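Long-range contact in SusD superfamily protein (Bacteroides thetaiotaomicron, PDB 3MCX), which is of unknown function but belongs to the SusD family, whose outer-membrane members typically bind glycans for uptake, and carries bound zinc: residues Q192-W202 and D227-Y236. Residues are numbered along the deposited sequence; the frame is centred on the assembly and turned at random.
Sequences QETSNGYINYW and DVIKNNGGRY
The indole of W202 is sandwiched between N232, from 227-236, and its own neighbour Y201: CA of N232 sits over one face of the six-membered ring, a CH-pi contact 3.6 Å from the centroid and 8° off the normal, while CD1 of Y201 lies over the opposite face, toward its rim. With CG anti to the carbonyl carbon (chi1 -50°), the indole is directed at N231 and N232, while W202 CB packs against Y236 CE2. In the ring plane, NE1 donates to Q192 O at 2.8 Å. An alanine here would probably leave a gap beneath N232 and Q192 O without its indole donor.

Among the polar contacts, Y201 OH donates to the syn lone pair of D227 OD2 at 2.6 Å; N231 ND2 holds D227 OD1, and Q205 also binds OD2. N200 ND2 bonds both Y236 OH (2.9 Å) and E193 O.

On the charged side, R235 NH2 makes a salt bridge with E193 OE2, 2.9 Å, from above the carboxylate plane. Q192 O lies over the guanidinium centre.

N200 is the N-cap of helix 201-214, its OD1 accepting from A203 N. The contact thus ties together the open end of the antiparallel helical hairpin 201-214/218-231, opposite its connecting turn, consistent with the TPR-like helix pairs of SusD proteins.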
ATOM      1  N   GLN A 192     -18.874  12.921   4.435  1.00  8.05           N
ATOM      2  CA  GLN A 192     -19.505  12.120   3.376  1.00  8.55           C
ATOM      3  C   GLN A 192     -19.109  12.633   1.980  1.00  9.09           C
ATOM      4  O   GLN A 192     -19.142  11.882   1.005  1.00  8.91           O
ATOM      5  CB  GLN A 192     -21.020  12.141   3.529  1.00  8.97           C
ATOM      6  CG  GLN A 192     -21.547  11.405   4.789  1.00  9.58           C
ATOM      7  CD  GLN A 192     -21.495   9.894   4.670  1.00 10.70           C
ATOM      8  OE1 GLN A 192     -20.916   9.185   5.531  1.00 13.14           O
ATOM      9  NE2 GLN A 192     -22.065   9.386   3.607  1.00  9.21           N
ATOM     10  N   GLU A 193     -18.742  13.908   1.895  1.00  9.82           N
ATOM     11  CA  GLU A 193     -18.375  14.508   0.611  1.00 10.38           C
ATOM     12  C   GLU A 193     -16.954  14.159   0.221  1.00  9.96           C
ATOM     13  O   GLU A 193     -16.131  13.746   1.062  1.00  9.24           O
ATOM     14  CB  GLU A 193     -18.519  16.029   0.669  1.00 11.08           C
ATOM     15  CG  GLU A 193     -19.939  16.495   0.889  1.00 15.86           C
ATOM     16  CD  GLU A 193     -20.963  15.961  -0.163  1.00 21.09           C
ATOM     17  OE1 GLU A 193     -20.662  15.879  -1.375  1.00 26.10           O
ATOM     18  OE2 GLU A 193     -22.093  15.607   0.236  1.00 21.77           O
ATOM     19  N   THR A 194     -16.654  14.328  -1.058  1.00  9.76           N
ATOM     20  CA  THR A 194     -15.300  14.062  -1.513  0.50  9.92           C
ATOM     21  C   THR A 194     -14.349  15.024  -0.802  1.00 10.15           C
ATOM     22  O   THR A 194     -14.692  16.171  -0.485  1.00 10.54           O
ATOM     23  CB  THR A 194     -15.114  14.133  -3.048  0.50 10.53           C
ATOM     24  OG1 THR A 194     -15.083  15.497  -3.450  0.50 10.47           O
ATOM     25  CG2 THR A 194     -16.216  13.371  -3.794  0.50  7.94           C
ATOM     26  N   SER A 195     -13.155  14.507  -0.504  1.00  9.96           N
ATOM     27  CA  SER A 195     -12.223  15.246   0.341  0.50 10.19           C
ATOM     28  C   SER A 195     -10.786  15.051  -0.151  1.00  9.24           C
ATOM     29  O   SER A 195     -10.046  14.253   0.352  1.00 11.96           O
ATOM     30  CB  SER A 195     -12.373  14.822   1.808  0.50 10.56           C
ATOM     31  OG  SER A 195     -11.942  15.878   2.652  0.50 11.17           O
ATOM     32  N   ASN A 196     -10.407  15.832  -1.157  1.00  8.68           N
ATOM     33  CA  ASN A 196      -9.094  15.699  -1.765  1.00  8.57           C
ATOM     34  C   ASN A 196      -7.948  15.980  -0.807  1.00  7.72           C
ATOM     35  O   ASN A 196      -7.800  17.104  -0.329  1.00  8.73           O
ATOM     36  CB  ASN A 196      -8.970  16.663  -2.970  1.00  7.94           C
ATOM     37  CG  ASN A 196      -9.881  16.296  -4.127  1.00 10.11           C
ATOM     38  OD1 ASN A 196     -10.488  15.231  -4.152  1.00 12.12           O
ATOM     39  ND2 ASN A 196      -9.971  17.189  -5.102  1.00 10.68           N
ATOM     40  N   GLY A 197      -7.133  14.964  -0.510  1.00  7.82           N
ATOM     41  CA  GLY A 197      -5.966  15.131   0.338  1.00  7.75           C
ATOM     42  C   GLY A 197      -6.133  14.561   1.719  1.00  9.53           C
ATOM     43  O   GLY A 197      -5.169  14.517   2.470  1.00 11.19           O
ATOM     44  N   TYR A 198      -7.362  14.145   2.047  1.00  8.86           N
ATOM     45  CA  TYR A 198      -7.771  13.797   3.417  0.50  9.91           C
ATOM     46  C   TYR A 198      -8.686  12.588   3.412  1.00  9.88           C
ATOM     47  O   TYR A 198      -9.219  12.215   2.377  1.00 11.58           O
ATOM     48  CB  TYR A 198      -8.551  14.943   4.034  0.50 10.06           C
ATOM     49  CG  TYR A 198      -7.827  16.246   4.008  0.50 11.75           C
ATOM     50  CD1 TYR A 198      -6.700  16.433   4.778  0.50 14.19           C
ATOM     51  CD2 TYR A 198      -8.261  17.292   3.212  0.50 13.32           C
ATOM     52  CE1 TYR A 198      -6.029  17.631   4.790  0.50 14.77           C
ATOM     53  CE2 TYR A 198      -7.585  18.498   3.206  0.50 13.62           C
ATOM     54  CZ  TYR A 198      -6.470  18.656   3.998  0.50 14.16           C
ATOM     55  OH  TYR A 198      -5.784  19.841   4.007  0.50 14.99           O
ATOM     56  N   ILE A 199      -8.893  11.988   4.585  1.00  9.16           N
ATOM     57  CA  ILE A 199      -9.715  10.798   4.730  1.00  9.00           C
ATOM     58  C   ILE A 199     -11.173  11.140   4.962  1.00  7.29           C
ATOM     59  O   ILE A 199     -11.489  11.899   5.879  1.00  7.16           O
ATOM     60  CB  ILE A 199      -9.213   9.948   5.920  1.00  8.42           C
ATOM     61  CG1 ILE A 199      -7.821   9.422   5.597  1.00  9.04           C
ATOM     62  CG2 ILE A 199     -10.175   8.805   6.216  1.00  9.50           C
ATOM     63  CD1 ILE A 199      -7.048   8.940   6.828  1.00 10.48           C
ATOM     64  N   ASN A 200     -12.064  10.601   4.116  1.00  7.17           N
ATOM     65  CA  ASN A 200     -13.503  10.679   4.313  1.00  6.61           C
ATOM     66  C   ASN A 200     -14.102   9.286   4.578  1.00  6.36           C
ATOM     67  O   ASN A 200     -13.369   8.297   4.684  1.00  6.78           O
ATOM     68  CB  ASN A 200     -14.176  11.396   3.135  1.00  6.95           C
ATOM     69  CG  ASN A 200     -14.204  10.562   1.852  1.00  7.16           C
ATOM     70  OD1 ASN A 200     -13.712   9.426   1.821  1.00  8.42           O
ATOM     71  ND2 ASN A 200     -14.770  11.146   0.780  1.00  7.97           N
ATOM     72  N   TYR A 201     -15.431   9.230   4.693  1.00  6.93           N
ATOM     73  CA  TYR A 201     -16.127   7.986   5.016  1.00  6.99           C
ATOM     74  C   TYR A 201     -15.805   6.893   3.989  1.00  6.61           C
ATOM     75  O   TYR A 201     -15.583   5.734   4.361  1.00  7.63           O
ATOM     76  CB  TYR A 201     -17.650   8.251   5.114  1.00  6.49           C
ATOM     77  CG  TYR A 201     -18.482   7.011   5.292  1.00  7.14           C
ATOM     78  CD1 TYR A 201     -18.950   6.296   4.200  1.00  7.79           C
ATOM     79  CD2 TYR A 201     -18.792   6.544   6.574  1.00  8.27           C
ATOM     80  CE1 TYR A 201     -19.723   5.149   4.386  1.00  5.01           C
ATOM     81  CE2 TYR A 201     -19.564   5.418   6.761  1.00  8.42           C
ATOM     82  CZ  TYR A 201     -20.015   4.729   5.674  1.00  7.97           C
ATOM     83  OH  TYR A 201     -20.760   3.613   5.891  1.00  7.94           O
ATOM     84  N   TRP A 202     -15.826   7.278   2.716  1.00  6.21           N
ATOM     85  CA  TRP A 202     -15.615   6.333   1.610  1.00  6.31           C
ATOM     86  C   TRP A 202     -14.213   5.748   1.654  1.00  7.35           C
ATOM     87  O   TRP A 202     -14.049   4.536   1.472  1.00  6.97           O
ATOM     88  CB  TRP A 202     -15.957   6.997   0.260  1.00  6.16           C
ATOM     89  CG  TRP A 202     -17.295   7.632   0.346  1.00  6.61           C
ATOM     90  CD1 TRP A 202     -17.571   8.968   0.406  1.00  7.16           C
ATOM     91  CD2 TRP A 202     -18.543   6.956   0.535  1.00  6.81           C
ATOM     92  NE1 TRP A 202     -18.904   9.160   0.567  1.00  7.95           N
ATOM     93  CE2 TRP A 202     -19.530   7.945   0.682  1.00  6.62           C
ATOM     94  CE3 TRP A 202     -18.923   5.610   0.592  1.00  6.31           C
ATOM     95  CZ2 TRP A 202     -20.884   7.639   0.873  1.00  7.07           C
ATOM     96  CZ3 TRP A 202     -20.253   5.304   0.768  1.00  7.99           C
ATOM     97  CH2 TRP A 202     -21.222   6.314   0.928  1.00  7.33           C
ATOM     98  N   ASP A 227     -20.466  -1.244   0.365  1.00  7.31           N
ATOM     99  CA  ASP A 227     -20.943   0.060   0.814  1.00  7.32           C
ATOM    100  C   ASP A 227     -20.356   1.140  -0.099  1.00  6.32           C
ATOM    101  O   ASP A 227     -21.118   1.945  -0.652  1.00  6.26           O
ATOM    102  CB  ASP A 227     -20.548   0.291   2.270  1.00  7.75           C
ATOM    103  CG  ASP A 227     -21.133   1.563   2.880  1.00  8.57           C
ATOM    104  OD1 ASP A 227     -22.040   2.198   2.323  1.00 10.20           O
ATOM    105  OD2 ASP A 227     -20.664   1.904   3.979  1.00  9.16           O
ATOM    106  N   VAL A 228     -19.045   1.106  -0.321  1.00  6.17           N
ATOM    107  CA  VAL A 228     -18.414   2.098  -1.207  1.00  6.86           C
ATOM    108  C   VAL A 228     -18.970   2.011  -2.636  1.00  7.18           C
ATOM    109  O   VAL A 228     -19.337   3.018  -3.242  1.00  8.37           O
ATOM    110  CB  VAL A 228     -16.888   1.956  -1.218  1.00  6.90           C
ATOM    111  CG1 VAL A 228     -16.264   2.989  -2.208  1.00  6.98           C
ATOM    112  CG2 VAL A 228     -16.330   2.106   0.229  1.00  7.40           C
ATOM    113  N   ILE A 229     -19.022   0.794  -3.179  1.00  7.62           N
ATOM    114  CA  ILE A 229     -19.435   0.567  -4.563  1.00  7.35           C
ATOM    115  C   ILE A 229     -20.863   1.030  -4.795  1.00  6.82           C
ATOM    116  O   ILE A 229     -21.134   1.750  -5.766  1.00  8.02           O
ATOM    117  CB  ILE A 229     -19.306  -0.912  -4.912  1.00  6.69           C
ATOM    118  CG1 ILE A 229     -17.843  -1.333  -4.952  1.00  7.84           C
ATOM    119  CG2 ILE A 229     -20.000  -1.240  -6.292  1.00  6.38           C
ATOM    120  CD1 ILE A 229     -17.648  -2.858  -4.922  1.00  8.25           C
ATOM    121  N   LYS A 230     -21.769   0.642  -3.898  1.00  7.21           N
ATOM    122  CA  LYS A 230     -23.207   0.874  -4.087  0.50  7.22           C
ATOM    123  C   LYS A 230     -23.679   2.258  -3.656  1.00  7.62           C
ATOM    124  O   LYS A 230     -24.634   2.790  -4.224  1.00  7.64           O
ATOM    125  CB  LYS A 230     -24.032  -0.165  -3.311  0.50  7.45           C
ATOM    126  CG  LYS A 230     -23.958  -1.589  -3.860  0.50  7.28           C
ATOM    127  CD  LYS A 230     -24.426  -2.618  -2.824  0.50  6.91           C
ATOM    128  CE  LYS A 230     -24.433  -4.048  -3.365  0.50  6.31           C
ATOM    129  NZ  LYS A 230     -25.247  -4.213  -4.609  0.50  4.78           N
ATOM    130  N   ASN A 231     -23.039   2.819  -2.628  1.00  6.95           N
ATOM    131  CA  ASN A 231     -23.610   3.976  -1.951  1.00  7.94           C
ATOM    132  C   ASN A 231     -22.854   5.285  -2.042  1.00  7.59           C
ATOM    133  O   ASN A 231     -23.305   6.293  -1.481  1.00  8.01           O
ATOM    134  CB  ASN A 231     -23.805   3.616  -0.474  1.00  7.73           C
ATOM    135  CG  ASN A 231     -24.711   2.409  -0.276  1.00  9.22           C
ATOM    136  OD1 ASN A 231     -25.711   2.237  -0.989  1.00 10.72           O
ATOM    137  ND2 ASN A 231     -24.360   1.560   0.701  1.00  8.03           N
ATOM    138  N   ASN A 232     -21.744   5.322  -2.771  1.00  7.63           N
ATOM    139  CA  ASN A 232     -20.931   6.542  -2.771  1.00  7.85           C
ATOM    140  C   ASN A 232     -21.622   7.759  -3.408  1.00  8.29           C
ATOM    141  O   ASN A 232     -21.164   8.895  -3.225  1.00  8.39           O
ATOM    142  CB  ASN A 232     -19.537   6.273  -3.350  1.00  7.51           C
ATOM    143  CG  ASN A 232     -19.536   6.119  -4.845  1.00  8.96           C
ATOM    144  OD1 ASN A 232     -19.662   7.115  -5.594  1.00  9.43           O
ATOM    145  ND2 ASN A 232     -19.346   4.872  -5.311  1.00  9.49           N
ATOM    146  N   GLY A 233     -22.696   7.522  -4.156  1.00  8.48           N
ATOM    147  CA  GLY A 233     -23.520   8.610  -4.679  1.00  8.99           C
ATOM    148  C   GLY A 233     -22.949   9.316  -5.904  1.00 10.12           C
ATOM    149  O   GLY A 233     -23.152  10.528  -6.071  1.00 11.22           O
ATOM    150  N   GLY A 234     -22.267   8.560  -6.763  1.00  9.82           N
ATOM    151  CA  GLY A 234     -21.660   9.096  -7.972  1.00 10.57           C
ATOM    152  C   GLY A 234     -20.450   9.973  -7.705  1.00 10.19           C
ATOM    153  O   GLY A 234     -20.027  10.700  -8.585  1.00 12.25           O
ATOM    154  N   ARG A 235     -19.885   9.916  -6.501  1.00  9.35           N
ATOM    155  CA  ARG A 235     -18.727  10.745  -6.179  1.00  8.88           C
ATOM    156  C   ARG A 235     -17.438  10.194  -6.778  1.00  9.46           C
ATOM    157  O   ARG A 235     -16.444  10.931  -6.944  1.00 11.06           O
ATOM    158  CB  ARG A 235     -18.586  10.896  -4.657  1.00  8.99           C
ATOM    159  CG  ARG A 235     -19.683  11.702  -4.000  1.00  8.92           C
ATOM    160  CD  ARG A 235     -19.460  11.760  -2.516  1.00  8.91           C
ATOM    161  NE  ARG A 235     -20.482  12.503  -1.799  1.00  8.11           N
ATOM    162  CZ  ARG A 235     -21.483  11.969  -1.096  1.00  8.77           C
ATOM    163  NH1 ARG A 235     -21.678  10.646  -1.045  1.00 10.46           N
ATOM    164  NH2 ARG A 235     -22.320  12.766  -0.436  1.00 10.78           N
ATOM    165  N   TYR A 236     -17.446   8.893  -7.089  1.00  8.59           N
ATOM    166  CA  TYR A 236     -16.275   8.181  -7.630  1.00  8.12           C
ATOM    167  C   TYR A 236     -16.736   7.314  -8.790  1.00  8.53           C
ATOM    168  O   TYR A 236     -17.886   6.849  -8.802  1.00  8.73           O
ATOM    169  CB  TYR A 236     -15.595   7.289  -6.562  1.00  8.10           C
ATOM    170  CG  TYR A 236     -15.262   8.074  -5.310  1.00  8.05           C
ATOM    171  CD1 TYR A 236     -14.150   8.888  -5.273  1.00  8.45           C
ATOM    172  CD2 TYR A 236     -16.111   8.070  -4.200  1.00  8.00           C
ATOM    173  CE1 TYR A 236     -13.860   9.665  -4.166  1.00  8.07           C
ATOM    174  CE2 TYR A 236     -15.812   8.833  -3.076  1.00  8.48           C
ATOM    175  CZ  TYR A 236     -14.701   9.627  -3.056  1.00  7.48           C
ATOM    176  OH  TYR A 236     -14.421  10.422  -1.960  1.00  8.53           O
TER
HETATM  177  O   HOH W   1     -23.593  10.338   1.566  1.00 20.72           O
HETATM  178  O   HOH W   2     -12.292  11.932  -1.700  1.00 13.49           O